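Local coordinates for protein citrate synthase (Mycobacterium tuberculosis, PDB 4TVM) that catalyses the condensation of oxaloacetate with acetyl-CoA and water to give citrate and CoA, a step of the Krebs cycle, at residues E118-F123 against S145-D150; A175-K180 against L201-G206; G184-Y189 against G206-P211. All coordinates share one frame; numbering follows the deposited sequence.

Contact 1. Residues E118-F123 against S145-D150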
loop_
_atom_site.group_PDB
_atom_site.type_symbol
_atom_site.label_atom_id
_atom_site.label_comp_id
_atom_site.label_asym_id
_atom_site.label_seq_id
_atom_site.Cartn_x
_atom_site.Cartn_y
_atom_site.Cartn_z
ATOM N N GLU A 118 19.973 12.278 13.398
ATOM C CA GLU A 118 19.443 13.315 14.289
ATOM C C GLU A 118 18.310 14.176 13.696
ATOM O O GLU A 118 17.385 14.572 14.428
ATOM C CB GLU A 118 20.555 14.248 14.752
ATOM C CG GLU A 118 21.232 13.806 16.036
ATOM C CD GLU A 118 20.278 13.838 17.197
ATOM O OE1 GLU A 118 19.920 12.746 17.682
ATOM O OE2 GLU A 118 19.859 14.944 17.589
ATOM N N ASP A 119 18.399 14.508 12.404
ATOM C CA ASP A 119 17.308 15.224 11.737
ATOM C C ASP A 119 16.018 14.412 11.664
ATOM O O ASP A 119 14.916 14.952 11.809
ATOM C CB ASP A 119 17.701 15.649 10.342
ATOM C CG ASP A 119 18.681 16.788 10.322
ATOM O OD1 ASP A 119 19.131 17.259 11.385
ATOM O OD2 ASP A 119 19.014 17.208 9.201
ATOM N N LEU A 120 16.158 13.111 11.439
ATOM C CA LEU A 120 15.004 12.212 11.436
ATOM C C LEU A 120 14.462 12.055 12.815
ATOM O O LEU A 120 13.259 11.937 13.004
ATOM C CB LEU A 120 15.324 10.844 10.855
ATOM C CG LEU A 120 14.065 9.977 10.765
ATOM C CD1 LEU A 120 13.088 10.572 9.777
ATOM C CD2 LEU A 120 14.375 8.531 10.407
ATOM N N LYS A 121 15.329 12.100 13.795
ATOM C CA LYS A 121 14.876 12.214 15.193
ATOM C C LYS A 121 14.094 13.480 15.428
ATOM O O LYS A 121 12.994 13.425 15.941
ATOM C CB LYS A 121 16.069 12.205 16.123
ATOM C CG LYS A 121 15.735 11.900 17.561
ATOM C CD LYS A 121 16.839 12.383 18.477
ATOM C CE LYS A 121 16.583 11.995 19.921
ATOM N NZ LYS A 121 16.809 13.140 20.824
ATOM N N ARG A 122 14.669 14.623 15.028
ATOM C CA ARG A 122 14.035 15.933 15.188
ATOM C C ARG A 122 12.674 16.051 14.491
ATOM O O ARG A 122 11.769 16.670 15.010
ATOM C CB ARG A 122 14.960 17.018 14.650
ATOM C CG ARG A 122 16.048 17.486 15.606
ATOM C CD ARG A 122 17.141 18.239 14.848
ATOM N NE ARG A 122 16.587 19.265 13.963
ATOM C CZ ARG A 122 17.313 20.056 13.169
ATOM N NH1 ARG A 122 18.642 19.958 13.131
ATOM N NH2 ARG A 122 16.701 20.964 12.411
ATOM N N PHE A 123 12.559 15.476 13.298
ATOM C CA PHE A 123 11.319 15.410 12.526
ATOM C C PHE A 123 10.096 14.936 13.309
ATOM O O PHE A 123 8.985 15.281 12.964
ATOM C CB PHE A 123 11.577 14.454 11.379
ATOM C CG PHE A 123 10.434 14.274 10.429
ATOM C CD1 PHE A 123 9.511 13.265 10.631
ATOM C CD2 PHE A 123 10.364 15.025 9.275
ATOM C CE1 PHE A 123 8.488 13.041 9.723
ATOM C CE2 PHE A 123 9.337 14.819 8.362
ATOM C CZ PHE A 123 8.401 13.814 8.583
ATOM N N SER A 145 13.231 7.358 3.044
ATOM C CA SER A 145 13.807 7.498 1.737
ATOM C C SER A 145 14.423 8.887 1.599
ATOM O O SER A 145 15.324 9.093 0.799
ATOM C CB SER A 145 12.753 7.272 0.667
ATOM O OG SER A 145 12.287 5.932 0.696
ATOM N N ALA A 146 13.952 9.834 2.398
ATOM C CA ALA A 146 14.574 11.146 2.461
ATOM C C ALA A 146 15.948 11.138 3.150
ATOM O O ALA A 146 16.748 12.033 2.909
ATOM C CB ALA A 146 13.642 12.146 3.162
ATOM N N TYR A 147 16.214 10.187 4.041
ATOM C CA TYR A 147 17.474 10.221 4.814
ATOM C C TYR A 147 18.449 9.119 4.451
ATOM O O TYR A 147 19.624 9.174 4.796
ATOM C CB TYR A 147 17.181 10.133 6.300
ATOM C CG TYR A 147 16.466 11.314 6.814
ATOM C CD1 TYR A 147 15.070 11.360 6.801
ATOM C CD2 TYR A 147 17.163 12.419 7.286
ATOM C CE1 TYR A 147 14.380 12.483 7.261
ATOM C CE2 TYR A 147 16.480 13.550 7.745
ATOM C CZ TYR A 147 15.101 13.567 7.739
ATOM O OH TYR A 147 14.434 14.656 8.207
ATOM N N TYR A 148 17.945 8.085 3.804
ATOM C CA TYR A 148 18.749 6.942 3.459
ATOM C C TYR A 148 18.527 6.724 1.965
ATOM O O TYR A 148 18.153 5.644 1.530
ATOM C CB TYR A 148 18.363 5.747 4.368
ATOM C CG TYR A 148 18.545 6.102 5.850
ATOM C CD1 TYR A 148 19.780 5.989 6.471
ATOM C CD2 TYR A 148 17.491 6.594 6.616
ATOM C CE1 TYR A 148 19.969 6.327 7.818
ATOM C CE2 TYR A 148 17.666 6.935 7.953
ATOM C CZ TYR A 148 18.917 6.816 8.553
ATOM O OH TYR A 148 19.110 7.201 9.897
ATOM N N GLN A 149 18.744 7.812 1.211
ATOM C CA GLN A 149 18.833 7.835 -0.262
ATOM C C GLN A 149 19.989 6.946 -0.692
ATOM O O GLN A 149 20.060 6.442 -1.802
ATOM C CB GLN A 149 19.164 9.256 -0.745
ATOM C CG GLN A 149 18.166 10.334 -0.396
ATOM C CD GLN A 149 18.517 11.676 -1.012
ATOM O OE1 GLN A 149 19.639 12.164 -0.872
ATOM N NE2 GLN A 149 17.551 12.288 -1.692
ATOM N N ASP A 150 20.935 6.851 0.215
ATOM C CA ASP A 150 22.096 6.005 0.135
ATOM C C ASP A 150 21.950 4.652 -0.617
ATOM O O ASP A 150 22.757 4.349 -1.482
ATOM C CB ASP A 150 22.516 5.737 1.595
ATOM C CG ASP A 150 23.953 5.412 1.731
ATOM O OD1 ASP A 150 24.603 5.136 0.708
ATOM O OD2 ASP A 150 24.445 5.434 2.871
#
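L120 lies over one face of the Y147 ring, with its CB almost on the ring normal (6° off it) and 4.0 Å from the centroid of the Y147 ring, a CH-pi contact. The leucine's CG is anti to its backbone N (chi1 -175°), which carries the branch along the ring so that CD1 of L120 comes within 3.4 Å of CE1 of Y147. Its other methyl, CD2, turns to the rim of the next aromatic residue, meeting the edge of the Y148 ring near its plane. Nearer the hydroxyl end of the ring, CB of D119 sits 3.6 Å from CE2 of Y147, approaching the ring obliquely, and the F123 ring passes near the tyrosine hydroxyl. The contact between the two segments is therefore one of apolar surfaces, with Y147 wedged against a single turn of helix.

Further out, that turn is set by backbone bonds from R122 N to E118 O and from F123 N to D119 O. The hydroxyl of Y148 is bonded to the backbone N of H117, just ahead of the short helix. L120 also packs on V140 and L144, and F123 on V140, so helix 118-122 packs against the C-terminal half of helix 133-147. Y148 reaches R166 and K170 of helix 159-182 and F252 of helix 251-262, while F123 meets F123 and F127 of the second subunit.

Contact 2. Residues A175-K180 against L201-G206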
loop_
_atom_site.group_PDB
_atom_site.type_symbol
_atom_site.label_atom_id
_atom_site.label_comp_id
_atom_site.label_asym_id
_atom_site.label_seq_id
_atom_site.Cartn_x
_atom_site.Cartn_y
_atom_site.Cartn_z
ATOM N N ALA A 175 9.216 3.219 16.418
ATOM C CA ALA A 175 7.986 2.916 17.128
ATOM C C ALA A 175 8.105 3.368 18.582
ATOM O O ALA A 175 7.139 3.859 19.166
ATOM C CB ALA A 175 7.721 1.438 17.061
ATOM N N ALA A 176 9.279 3.199 19.178
ATOM C CA ALA A 176 9.474 3.678 20.536
ATOM C C ALA A 176 9.383 5.195 20.573
ATOM O O ALA A 176 8.847 5.732 21.537
ATOM C CB ALA A 176 10.820 3.235 21.087
ATOM N N TYR A 177 9.896 5.889 19.550
ATOM C CA TYR A 177 9.784 7.346 19.553
ATOM C C TYR A 177 8.367 7.832 19.347
ATOM O O TYR A 177 7.978 8.851 19.885
ATOM C CB TYR A 177 10.692 7.971 18.515
ATOM C CG TYR A 177 12.135 7.929 18.898
ATOM C CD1 TYR A 177 12.583 7.176 19.990
ATOM C CD2 TYR A 177 13.061 8.635 18.176
ATOM C CE1 TYR A 177 13.910 7.145 20.327
ATOM C CE2 TYR A 177 14.390 8.612 18.518
ATOM C CZ TYR A 177 14.801 7.865 19.591
ATOM O OH TYR A 177 16.124 7.848 19.898
ATOM N N ALA A 178 7.596 7.105 18.560
ATOM C CA ALA A 178 6.223 7.484 18.313
ATOM C C ALA A 178 5.427 7.342 19.599
ATOM O O ALA A 178 4.523 8.111 19.857
ATOM C CB ALA A 178 5.648 6.622 17.214
ATOM N N TYR A 179 5.756 6.339 20.403
ATOM C CA TYR A 179 5.157 6.198 21.739
ATOM C C TYR A 179 5.539 7.379 22.570
ATOM O O TYR A 179 4.692 8.028 23.143
ATOM C CB TYR A 179 5.633 4.921 22.462
ATOM C CG TYR A 179 5.141 4.865 23.857
ATOM C CD1 TYR A 179 3.811 4.619 24.124
ATOM C CD2 TYR A 179 6.003 5.100 24.943
ATOM C CE1 TYR A 179 3.347 4.583 25.430
ATOM C CE2 TYR A 179 5.545 5.071 26.247
ATOM C CZ TYR A 179 4.215 4.819 26.479
ATOM O OH TYR A 179 3.739 4.776 27.762
ATOM N N LYS A 180 6.817 7.691 22.631
ATOM C CA LYS A 180 7.222 8.792 23.508
ATOM C C LYS A 180 6.524 10.079 23.142
ATOM O O LYS A 180 6.171 10.878 24.021
ATOM C CB LYS A 180 8.730 8.983 23.489
ATOM C CG LYS A 180 9.474 7.840 24.181
ATOM C CD LYS A 180 8.982 7.702 25.610
ATOM C CE LYS A 180 9.981 6.973 26.502
ATOM N NZ LYS A 180 9.468 6.904 27.898
ATOM N N LEU A 201 12.421 -1.959 24.611
ATOM C CA LEU A 201 11.621 -1.739 25.815
ATOM C C LEU A 201 12.092 -0.550 26.646
ATOM O O LEU A 201 11.295 0.113 27.301
ATOM C CB LEU A 201 11.604 -3.002 26.669
ATOM C CG LEU A 201 10.534 -4.052 26.330
ATOM C CD1 LEU A 201 10.878 -5.406 26.944
ATOM C CD2 LEU A 201 9.185 -3.591 26.858
ATOM N N ARG A 202 13.382 -0.295 26.657
ATOM C CA ARG A 202 13.927 0.892 27.335
ATOM C C ARG A 202 13.529 2.165 26.623
ATOM O O ARG A 202 13.247 3.185 27.257
ATOM C CB ARG A 202 15.455 0.852 27.348
ATOM C CG ARG A 202 16.097 1.795 28.357
ATOM C CD ARG A 202 17.616 1.811 28.257
ATOM N NE ARG A 202 18.203 3.086 28.686
ATOM C CZ ARG A 202 18.714 4.012 27.863
ATOM N NH1 ARG A 202 18.683 3.851 26.536
ATOM N NH2 ARG A 202 19.238 5.129 28.363
ATOM N N LEU A 203 13.573 2.112 25.287
ATOM C CA LEU A 203 13.301 3.279 24.467
ATOM C C LEU A 203 11.858 3.660 24.667
ATOM O O LEU A 203 11.505 4.827 24.597
ATOM C CB LEU A 203 13.505 2.965 23.020
ATOM C CG LEU A 203 14.921 2.861 22.515
ATOM C CD1 LEU A 203 14.864 2.542 21.020
ATOM C CD2 LEU A 203 15.636 4.155 22.747
ATOM N N THR A 204 11.039 2.649 24.911
ATOM C CA THR A 204 9.604 2.800 25.064
ATOM C C THR A 204 9.247 3.248 26.452
ATOM O O THR A 204 8.394 4.115 26.630
ATOM C CB THR A 204 8.925 1.457 24.836
ATOM O OG1 THR A 204 9.463 0.867 23.652
ATOM C CG2 THR A 204 7.440 1.616 24.655
ATOM N N PHE A 205 9.905 2.663 27.439
ATOM C CA PHE A 205 9.506 2.843 28.820
ATOM C C PHE A 205 10.518 3.560 29.682
ATOM O O PHE A 205 10.197 3.967 30.768
ATOM C CB PHE A 205 9.195 1.461 29.421
ATOM C CG PHE A 205 7.988 0.815 28.807
ATOM C CD1 PHE A 205 6.749 1.471 28.844
ATOM C CD2 PHE A 205 8.080 -0.401 28.176
ATOM C CE1 PHE A 205 5.631 0.906 28.277
ATOM C CE2 PHE A 205 6.957 -0.972 27.608
ATOM C CZ PHE A 205 5.734 -0.316 27.654
ATOM N N GLY A 206 11.740 3.708 29.216
ATOM C CA GLY A 206 12.768 4.389 29.980
ATOM C C GLY A 206 12.504 5.880 30.141
ATOM O O GLY A 206 11.969 6.532 29.232
#
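A176 and L203 make the closest apolar contact, their CB atoms 3.3 Å apart. The same methyl of A176 lies 3.7 Å from OG1 of T204, and, consistent with the small side chain, the CA atoms of A176 and T204 are 4.6 Å apart. L203 also extends CD2 to the edge of the Y177 ring, near the ring plane.

Aromatic packing occupies a second side. Y179, with CG anti to its backbone N (chi1 174°), crosses T204 at about a right angle and puts CD2 3.8 Å from CG2 of the threonine. That CG2 in turn lies over the centre of the F205 ring. The Y179 and F205 rings meet obliquely, their planes 63° apart.

The polar contacts centre on K180. Its chain bends at chi2 and then runs out straight to the end of the neighbouring helix, where NZ of K180 donates to O of G206 at 2.9 Å, from above the carbonyl plane. A weak bond joins NZ of K180 to O of T204 at 3.2 Å, and the closest polar partner of the ammonium group is OE1 of Q185, outside the two segments. The positive charge thus lies where the helix dipole is negative, which would probably be favourable. T204 OG1 bonds to F200 O within its own helix.

The axes of segments 175-180 and 201-205 approach to 8.2 Å and run nearly parallel, 14° apart. These two segments lie side by side where helix 196-205 ends against helix 159-182, within the largely alpha-helical fold of citrate synthase and away from the oxaloacetate pocket.

Contact 3. Residues G184-Y189 against G206-P211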
loop_
_atom_site.group_PDB
_atom_site.type_symbol
_atom_site.label_atom_id
_atom_site.label_comp_id
_atom_site.label_asym_id
_atom_site.label_seq_id
_atom_site.Cartn_x
_atom_site.Cartn_y
_atom_site.Cartn_z
ATOM N N GLY A 184 4.209 12.562 26.906
ATOM C CA GLY A 184 5.007 13.795 26.894
ATOM C C GLY A 184 6.497 13.565 26.841
ATOM O O GLY A 184 7.267 14.493 26.984
ATOM N N GLN A 185 6.932 12.344 26.600
ATOM C CA GLN A 185 8.214 11.945 27.172
ATOM C C GLN A 185 9.478 12.118 26.316
ATOM O O GLN A 185 9.437 12.019 25.091
ATOM C CB GLN A 185 8.092 10.530 27.700
ATOM C CG GLN A 185 6.988 10.430 28.736
ATOM C CD GLN A 185 6.638 9.011 29.115
ATOM O OE1 GLN A 185 7.403 8.061 28.877
ATOM N NE2 GLN A 185 5.500 8.862 29.746
ATOM N N PRO A 186 10.613 12.389 26.977
ATOM C CA PRO A 186 11.862 12.515 26.260
ATOM C C PRO A 186 12.159 11.283 25.480
ATOM O O PRO A 186 11.799 10.182 25.894
ATOM C CB PRO A 186 12.914 12.635 27.366
ATOM C CG PRO A 186 12.200 12.916 28.598
ATOM C CD PRO A 186 10.735 12.775 28.395
ATOM N N PHE A 187 12.840 11.435 24.369
ATOM C CA PHE A 187 13.306 10.251 23.687
ATOM C C PHE A 187 14.582 9.867 24.373
ATOM O O PHE A 187 15.342 10.729 24.751
ATOM C CB PHE A 187 13.607 10.495 22.223
ATOM C CG PHE A 187 12.414 10.892 21.389
ATOM C CD1 PHE A 187 11.114 10.977 21.904
ATOM C CD2 PHE A 187 12.595 11.153 20.050
ATOM C CE1 PHE A 187 10.046 11.328 21.075
ATOM C CE2 PHE A 187 11.540 11.501 19.241
ATOM C CZ PHE A 187 10.263 11.586 19.749
ATOM N N LEU A 188 14.824 8.570 24.524
ATOM C CA LEU A 188 16.153 8.062 24.926
ATOM C C LEU A 188 16.924 7.619 23.691
ATOM O O LEU A 188 16.382 7.642 22.590
ATOM C CB LEU A 188 15.997 6.875 25.897
ATOM C CG LEU A 188 16.001 7.226 27.394
ATOM C CD1 LEU A 188 15.137 8.445 27.649
ATOM C CD2 LEU A 188 15.540 6.061 28.280
ATOM N N TYR A 189 18.180 7.193 23.878
ATOM C CA TYR A 189 18.966 6.583 22.804
ATOM C C TYR A 189 19.229 5.102 23.035
ATOM O O TYR A 189 19.100 4.653 24.139
ATOM C CB TYR A 189 20.278 7.305 22.660
ATOM C CG TYR A 189 20.127 8.659 22.041
ATOM C CD1 TYR A 189 20.104 8.817 20.650
ATOM C CD2 TYR A 189 20.013 9.791 22.833
ATOM C CE1 TYR A 189 19.972 10.075 20.075
ATOM C CE2 TYR A 189 19.892 11.034 22.278
ATOM C CZ TYR A 189 19.868 11.168 20.906
ATOM O OH TYR A 189 19.756 12.423 20.381
ATOM N N GLY A 206 11.740 3.708 29.216
ATOM C CA GLY A 206 12.768 4.389 29.980
ATOM C C GLY A 206 12.504 5.880 30.141
ATOM O O GLY A 206 11.969 6.532 29.232
ATOM N N PHE A 207 12.858 6.406 31.320
ATOM C CA PHE A 207 12.972 7.835 31.536
ATOM C C PHE A 207 14.432 8.169 31.725
ATOM O O PHE A 207 15.227 7.299 32.028
ATOM C CB PHE A 207 12.217 8.238 32.778
ATOM C CG PHE A 207 10.792 7.799 32.784
ATOM C CD1 PHE A 207 9.817 8.563 32.138
ATOM C CD2 PHE A 207 10.412 6.623 33.429
ATOM C CE1 PHE A 207 8.486 8.155 32.129
ATOM C CE2 PHE A 207 9.080 6.213 33.423
ATOM C CZ PHE A 207 8.118 6.973 32.773
ATOM N N PRO A 208 14.801 9.445 31.579
ATOM C CA PRO A 208 16.134 9.857 32.023
ATOM C C PRO A 208 16.224 10.059 33.565
ATOM O O PRO A 208 17.318 10.228 34.101
ATOM C CB PRO A 208 16.349 11.175 31.276
ATOM C CG PRO A 208 15.141 11.330 30.374
ATOM C CD PRO A 208 14.051 10.590 31.068
ATOM N N ALA A 209 15.087 10.025 34.262
ATOM C CA ALA A 209 15.047 10.115 35.729
ATOM C C ALA A 209 15.666 8.933 36.496
ATOM O O ALA A 209 15.997 9.068 37.675
ATOM C CB ALA A 209 13.612 10.329 36.194
ATOM N N GLU A 210 15.781 7.780 35.846
ATOM C CA GLU A 210 16.333 6.586 36.469
ATOM C C GLU A 210 16.948 5.678 35.411
ATOM O O GLU A 210 16.638 5.801 34.246
ATOM C CB GLU A 210 15.242 5.835 37.235
ATOM C CG GLU A 210 14.011 5.443 36.421
ATOM C CD GLU A 210 12.912 4.843 37.288
ATOM O OE1 GLU A 210 12.498 3.693 37.043
ATOM O OE2 GLU A 210 12.458 5.523 38.232
ATOM N N PRO A 211 17.849 4.769 35.817
ATOM C CA PRO A 211 18.329 3.795 34.834
ATOM C C PRO A 211 17.232 2.773 34.584
ATOM O O PRO A 211 16.394 2.558 35.458
ATOM C CB PRO A 211 19.535 3.137 35.528
ATOM C CG PRO A 211 19.660 3.768 36.888
ATOM C CD PRO A 211 18.397 4.521 37.168
#
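L188 and G206 form the tight, buried part of this contact between two interhelical loops of the mainly alpha-helical citrate synthase fold: residues 184-189 lie in the loop between helices 159-182 and 196-205, and residues 206-211 in the loop before helix 216-229. The CD2 methyl of L188 lies directly against the main chain of the glycine, 3.6 Å from C of G206 and 3.7 Å from its CA. The other branch of L188 turns toward P208, with CD1 of L188 4.0 Å from CG of P208. The backbone around this point is held by a polar bond to helix 159-182, since L188 O accepts from Y177 OH.

Toward solvent the contact becomes looser and is carried by two prolines and by an amide against an aromatic ring. P186 and P208 cross obliquely and touch through their CG atoms, 3.8 Å apart, at the exposed margin. F207 starts out away from the other loop, but CG of F207, anti to its carbonyl carbon (chi1 -54°), brings the far side of its ring back toward Q185. The extended glutamine chain delivers its amide there, with the amide and ring planes 43° apart. The oxygen of this amide has its polar partner in K180 NZ, a bond that probably limits how the group can turn, so the ring packs against an amide already engaged. The nearest approach in this part is from OE1 of Q185 to CE1 of F207, at 3.4 Å, oblique to the phenylalanine ring.

In the fold
All three contacts lie in the helical part of the chain, away from the oxaloacetate pocket and the catalytic residues. Contact 1 closes before the other two open; contacts 2 and 3 interleave along the chain and share G206, their centres about 9 Å apart, whereas contact 1 is centred about 19 Å from contact 2 and 22 Å from contact 3. Helix 159-182, next after helix 133-147 of contact 1, supplies one side of contact 2, and the loop that follows it one side of contact 3. K121 packs on Y177, and E118 OE1 probably bonds to Y189 OH, tying the short helix 118-122 to this region. Contact 1 borders the second subunit, while contacts 2 and 3 meet no other chain of the dimer.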